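Local coordinates for LRR receptor-like serine/threonine-protein kinase RGI3 (Arabidopsis thaliana, PDB 5HZ0) that acts as a receptor for RGF peptide hormones, which maintain the root stem cell niche, and pairs with SERK co-receptors once the peptide is bound, at residues V184-I189 / L208-L213; Q215-G220 / Q239-G244. The protein carries 5 engineered substitutions. All blocks are in the same frame, centred on the assembly; numbering follows the deposited sequence.

Contact 1. Residues V184-I189 / L208-L213; sequences VQTIAI and LQNLYL
Thr186, Ile187 and Ala188 pair in parallel with Asn210, Leu211 and Tyr212, and the two short strand axes run 5.0 Å apart at 8°. The ladder starts at Gln185 O, which takes two N-H groups. Asn210 N comes nearly end-on to this carbonyl, while Gln209 N lies in the carbonyl plane on a lone pair, 2.8 Å from Gln185 O. Ile187 N to Asn210 O, Tyr212 N to Ile187 O and Ile189 N to Tyr212 O continue it. On one face, Thr186 meets Asn210. The amide ND2 of Asn210 gives an almost straight hydrogen bond to Thr186 OG1, 2.9 Å long, with the hydroxyl lying in the amide plane. Thr186 OG1 is turned beside its own backbone N (chi1 -62°), and this places it near ND2. Asn210 OD1 is bonded to Ser234 of the next strand. A valine in place of Thr186 would probably leave Asn210 ND2 without this acceptor and the amide less firmly fixed. Further along this face, Ala188 CB packs obliquely on the Tyr212 ring, 3.9 Å from CD2. On the opposite face Ile187 CB packs on Leu211 CD1 at 4.2 Å. Just before the strands, Leu208 CD1 lies 3.9 Å from Val184 CG1, and the Leu208 side chain crosses Ile187 at about a right angle. Tyr212, of the peptide-recognition motif, packs on an apolar side chain of the bound peptide. Such stacked parallel strands form the concave face of a leucine-rich-repeat solenoid.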
loop_
_atom_site.group_PDB
_atom_site.type_symbol
_atom_site.label_atom_id
_atom_site.label_comp_id
_atom_site.label_asym_id
_atom_site.label_seq_id
_atom_site.Cartn_x
_atom_site.Cartn_y
_atom_site.Cartn_z
ATOM N N VAL A 184 13.416 -17.433 -25.606
ATOM C CA VAL A 184 12.389 -16.902 -24.702
ATOM C C VAL A 184 12.682 -15.458 -24.260
ATOM O O VAL A 184 13.795 -15.108 -23.888
ATOM C CB VAL A 184 12.054 -17.837 -23.487
ATOM C CG1 VAL A 184 12.970 -17.565 -22.284
ATOM C CG2 VAL A 184 10.605 -17.671 -23.075
ATOM N N GLN A 185 11.655 -14.628 -24.323
ATOM C CA GLN A 185 11.764 -13.203 -24.036
ATOM C C GLN A 185 11.171 -12.853 -22.680
ATOM O O GLN A 185 11.767 -12.113 -21.899
ATOM C CB GLN A 185 11.183 -12.344 -25.170
ATOM C CG GLN A 185 12.080 -12.299 -26.412
ATOM C CD GLN A 185 11.514 -11.434 -27.535
ATOM O OE1 GLN A 185 10.766 -10.487 -27.292
ATOM N NE2 GLN A 185 11.859 -11.774 -28.771
ATOM N N THR A 186 9.929 -13.270 -22.476
ATOM C CA THR A 186 9.255 -13.072 -21.206
ATOM C C THR A 186 8.905 -14.391 -20.514
ATOM O O THR A 186 8.197 -15.236 -21.072
ATOM C CB THR A 186 7.987 -12.234 -21.397
ATOM O OG1 THR A 186 8.352 -10.934 -21.890
ATOM C CG2 THR A 186 7.247 -12.081 -20.076
ATOM N N ILE A 187 9.413 -14.567 -19.298
ATOM C CA ILE A 187 8.947 -15.631 -18.424
ATOM C C ILE A 187 8.125 -15.014 -17.278
ATOM O O ILE A 187 8.676 -14.341 -16.398
ATOM C CB ILE A 187 10.134 -16.443 -17.844
ATOM C CG1 ILE A 187 10.875 -17.177 -18.957
ATOM C CG2 ILE A 187 9.648 -17.455 -16.780
ATOM C CD1 ILE A 187 12.065 -17.977 -18.476
ATOM N N ALA A 188 6.807 -15.211 -17.295
ATOM C CA ALA A 188 5.989 -14.670 -16.211
ATOM C C ALA A 188 5.331 -15.769 -15.383
ATOM O O ALA A 188 4.278 -16.321 -15.745
ATOM C CB ALA A 188 4.922 -13.730 -16.773
ATOM N N ILE A 189 5.926 -16.054 -14.229
ATOM C CA ILE A 189 5.275 -16.959 -13.306
ATOM C C ILE A 189 5.308 -16.312 -11.940
ATOM O O ILE A 189 6.183 -16.613 -11.124
ATOM C CB ILE A 189 6.065 -18.287 -13.276
ATOM C CG1 ILE A 189 6.559 -18.632 -14.697
ATOM C CG2 ILE A 189 5.229 -19.418 -12.686
ATOM C CD1 ILE A 189 7.278 -19.974 -14.831
ATOM N N LEU A 208 16.398 -13.421 -23.068
ATOM C CA LEU A 208 15.539 -13.033 -21.954
ATOM C C LEU A 208 15.549 -11.529 -21.693
ATOM O O LEU A 208 16.596 -10.912 -21.546
ATOM C CB LEU A 208 15.887 -13.787 -20.678
ATOM C CG LEU A 208 14.813 -13.699 -19.595
ATOM C CD1 LEU A 208 13.522 -14.307 -20.136
ATOM C CD2 LEU A 208 15.292 -14.419 -18.362
ATOM N N GLN A 209 14.351 -10.973 -21.621
ATOM C CA GLN A 209 14.108 -9.547 -21.478
ATOM C C GLN A 209 13.463 -9.273 -20.137
ATOM O O GLN A 209 13.880 -8.347 -19.430
ATOM C CB GLN A 209 13.269 -8.985 -22.646
ATOM C CG GLN A 209 13.982 -9.113 -23.994
ATOM C CD GLN A 209 13.356 -8.295 -25.132
ATOM O OE1 GLN A 209 12.357 -7.595 -24.948
ATOM N NE2 GLN A 209 13.951 -8.398 -26.319
ATOM N N ASN A 210 12.370 -9.994 -19.865
ATOM C CA ASN A 210 11.562 -9.793 -18.660
ATOM C C ASN A 210 11.412 -11.046 -17.782
ATOM O O ASN A 210 10.814 -12.043 -18.189
ATOM C CB ASN A 210 10.163 -9.267 -19.034
ATOM C CG ASN A 210 10.208 -8.153 -20.063
ATOM O OD1 ASN A 210 10.691 -7.061 -19.786
ATOM N ND2 ASN A 210 9.713 -8.434 -21.264
ATOM N N LEU A 211 11.945 -10.989 -16.572
ATOM C CA LEU A 211 11.825 -12.104 -15.645
ATOM C C LEU A 211 10.901 -11.729 -14.467
ATOM O O LEU A 211 11.245 -10.866 -13.665
ATOM C CB LEU A 211 13.216 -12.517 -15.165
ATOM C CG LEU A 211 13.284 -13.706 -14.194
ATOM C CD1 LEU A 211 12.580 -14.904 -14.774
ATOM C CD2 LEU A 211 14.732 -14.048 -13.862
ATOM N N TYR A 212 9.700 -12.311 -14.410
ATOM C CA TYR A 212 8.774 -12.019 -13.318
ATOM C C TYR A 212 8.514 -13.295 -12.551
ATOM O O TYR A 212 7.730 -14.139 -12.993
ATOM C CB TYR A 212 7.423 -11.502 -13.842
ATOM C CG TYR A 212 7.500 -10.410 -14.915
ATOM C CD1 TYR A 212 8.539 -9.481 -14.934
ATOM C CD2 TYR A 212 6.527 -10.314 -15.898
ATOM C CE1 TYR A 212 8.606 -8.507 -15.899
ATOM C CE2 TYR A 212 6.584 -9.342 -16.872
ATOM C CZ TYR A 212 7.622 -8.441 -16.864
ATOM O OH TYR A 212 7.679 -7.485 -17.833
ATOM N N LEU A 213 9.206 -13.429 -11.423
ATOM C CA LEU A 213 9.008 -14.478 -10.426
ATOM C C LEU A 213 8.405 -14.017 -9.099
ATOM O O LEU A 213 8.543 -14.706 -8.089
ATOM C CB LEU A 213 10.290 -15.283 -10.236
ATOM C CG LEU A 213 10.744 -15.854 -11.581
ATOM C CD1 LEU A 213 12.084 -16.548 -11.478
ATOM C CD2 LEU A 213 9.660 -16.799 -12.143
#

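Contact 2. Residues Q215-G220 / Q239-G244; sequences QNSISG and QNNLVG
Asn240 CG lies beside its own backbone N (chi1 -84°), and this turn brings OD1 against the backbone of Asn216 to Ile218. The two segments are equivalent loops of successive leucine-rich repeats, just past the strands, and each carries its repeat's asparagine. Asn240 OD1 accepts weak hydrogen bonds from Ile218 N at 3.0 Å and from Asn216 N. Its other end, ND2, is bonded to Leu213 O and Leu237 O, so the buried amide ties two repeats together. Asn216 ND2 likewise binds Leu213 O and Ile189 O. The loops run in nearly the same direction. Asn241 N gives a hydrogen bond to Ile218 O at 2.7 Å, and the side-chain ND2 of Asn241 adds a weak one to Ser217 O. The buried side chains of Ile218 and Leu242 lie side by side and point the same way. Ile218 CG2 and Leu242 CD2 touch at 3.7 Å. At the start, the Gln215 and Gln239 side chains cross, with amide planes 60° apart and Gln239 NE2 3.5 Å from Gln215 CG. Gln215 OE1 is held by Thr191, and the same side chain packs on a basic side chain of the bound peptide. At the far end, Val243 N bonds Gly220 O at 2.7 Å, from a position tilted 24° out of the carbonyl plane.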
loop_
_atom_site.group_PDB
_atom_site.type_symbol
_atom_site.label_atom_id
_atom_site.label_comp_id
_atom_site.label_asym_id
_atom_site.label_seq_id
_atom_site.Cartn_x
_atom_site.Cartn_y
_atom_site.Cartn_z
ATOM N N GLN A 215 6.220 -12.838 -5.726
ATOM C CA GLN A 215 5.185 -13.494 -4.915
ATOM C C GLN A 215 5.164 -15.024 -5.001
ATOM O O GLN A 215 4.143 -15.643 -5.265
ATOM C CB GLN A 215 3.814 -12.908 -5.221
ATOM C CG GLN A 215 3.675 -11.495 -4.716
ATOM C CD GLN A 215 2.280 -10.973 -4.862
ATOM O OE1 GLN A 215 1.650 -11.158 -5.901
ATOM N NE2 GLN A 215 1.778 -10.321 -3.818
ATOM N N ASN A 216 6.321 -15.623 -4.773
ATOM C CA ASN A 216 6.446 -17.064 -4.630
ATOM C C ASN A 216 7.250 -17.278 -3.367
ATOM O O ASN A 216 7.369 -16.365 -2.552
ATOM C CB ASN A 216 7.152 -17.702 -5.817
ATOM C CG ASN A 216 6.348 -17.603 -7.089
ATOM O OD1 ASN A 216 5.392 -18.348 -7.281
ATOM N ND2 ASN A 216 6.733 -16.676 -7.972
ATOM N N SER A 217 7.692 -18.508 -3.149
ATOM C CA SER A 217 8.585 -18.849 -2.044
ATOM C C SER A 217 10.049 -19.068 -2.398
ATOM O O SER A 217 10.781 -19.668 -1.626
ATOM C CB SER A 217 7.998 -19.943 -1.159
ATOM O OG SER A 217 6.802 -19.445 -0.591
ATOM N N ILE A 218 10.443 -18.668 -3.599
ATOM C CA ILE A 218 11.790 -18.934 -4.103
ATOM C C ILE A 218 12.868 -18.585 -3.094
ATOM O O ILE A 218 12.830 -17.541 -2.442
ATOM C CB ILE A 218 12.062 -18.157 -5.411
ATOM C CG1 ILE A 218 11.156 -18.670 -6.541
ATOM C CG2 ILE A 218 13.534 -18.248 -5.813
ATOM C CD1 ILE A 218 11.265 -17.848 -7.824
ATOM N N SER A 219 13.829 -19.485 -2.969
ATOM C CA SER A 219 14.838 -19.394 -1.925
ATOM C C SER A 219 16.176 -19.435 -2.613
ATOM O O SER A 219 16.242 -19.373 -3.836
ATOM C CB SER A 219 14.725 -20.588 -0.975
ATOM O OG SER A 219 15.148 -21.778 -1.625
ATOM N N GLY A 220 17.247 -19.550 -1.842
ATOM C CA GLY A 220 18.570 -19.508 -2.434
ATOM C C GLY A 220 18.921 -18.060 -2.748
ATOM O O GLY A 220 18.269 -17.141 -2.255
ATOM N N GLN A 239 9.066 -10.234 -3.169
ATOM C CA GLN A 239 8.340 -11.089 -2.249
ATOM C C GLN A 239 8.533 -12.612 -2.354
ATOM O O GLN A 239 7.690 -13.326 -2.699
ATOM C CB GLN A 239 6.889 -10.704 -2.274
ATOM C CG GLN A 239 6.116 -11.281 -1.231
ATOM C CD GLN A 239 4.768 -10.729 -1.126
ATOM O OE1 GLN A 239 4.582 -9.556 -0.904
ATOM N NE2 GLN A 239 3.810 -11.575 -1.232
ATOM N N ASN A 240 9.750 -12.996 -2.085
ATOM C CA ASN A 240 10.284 -14.333 -2.127
ATOM C C ASN A 240 11.185 -14.509 -0.920
ATOM O O ASN A 240 11.203 -13.696 -0.096
ATOM C CB ASN A 240 11.022 -14.554 -3.450
ATOM C CG ASN A 240 10.116 -14.956 -4.553
ATOM O OD1 ASN A 240 9.619 -15.983 -4.530
ATOM N ND2 ASN A 240 9.915 -14.133 -5.510
ATOM N N ASN A 241 11.887 -15.619 -0.797
ATOM C CA ASN A 241 12.849 -15.897 0.271
ATOM C C ASN A 241 14.308 -15.671 -0.072
ATOM O O ASN A 241 15.183 -16.229 0.579
ATOM C CB ASN A 241 12.581 -17.245 0.933
ATOM C CG ASN A 241 11.186 -17.315 1.499
ATOM O OD1 ASN A 241 10.737 -16.390 2.167
ATOM N ND2 ASN A 241 10.469 -18.379 1.184
ATOM N N LEU A 242 14.554 -14.970 -1.174
ATOM C CA LEU A 242 15.915 -14.793 -1.695
ATOM C C LEU A 242 16.934 -14.304 -0.663
ATOM O O LEU A 242 16.656 -13.447 0.180
ATOM C CB LEU A 242 15.919 -13.899 -2.931
ATOM C CG LEU A 242 15.122 -14.419 -4.134
ATOM C CD1 LEU A 242 14.851 -13.292 -5.130
ATOM C CD2 LEU A 242 15.841 -15.579 -4.807
ATOM N N VAL A 243 18.124 -14.875 -0.764
ATOM C CA VAL A 243 19.156 -14.798 0.262
ATOM C C VAL A 243 20.473 -14.386 -0.413
ATOM O O VAL A 243 20.558 -14.413 -1.625
ATOM C CB VAL A 243 19.241 -16.183 0.966
ATOM C CG1 VAL A 243 20.649 -16.774 0.948
ATOM C CG2 VAL A 243 18.628 -16.096 2.339
ATOM N N GLY A 244 21.473 -13.959 0.345
ATOM C CA GLY A 244 22.748 -13.618 -0.252
ATOM C C GLY A 244 22.814 -12.221 -0.847
ATOM O O GLY A 244 21.876 -11.430 -0.732
#

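Both contacts join neighbouring repeats of the receptor's extracellular solenoid, one turn apart. Contact 1 links what are predicted as LRR 9 and LRR 10 through strands; contact 2 links the predicted LRR 10 and LRR 11 through loops. Their centres are about 17 Å apart, and they share the middle repeat. Contact 1 is the more buried, with no fully exposed residue, and five of its six hydrogen bonds run between backbone atoms. Contact 2 has several exposed residues and no regular strand; asparagine amides do much of its bonding. The two meet directly: Leu213 CB packs on Ile218 CD1, and carbonyls at the strand ends receive the loop asparagines. Both come within reach of the bound peptide, contact 1 through Tyr212 among others and contact 2 through Gln215.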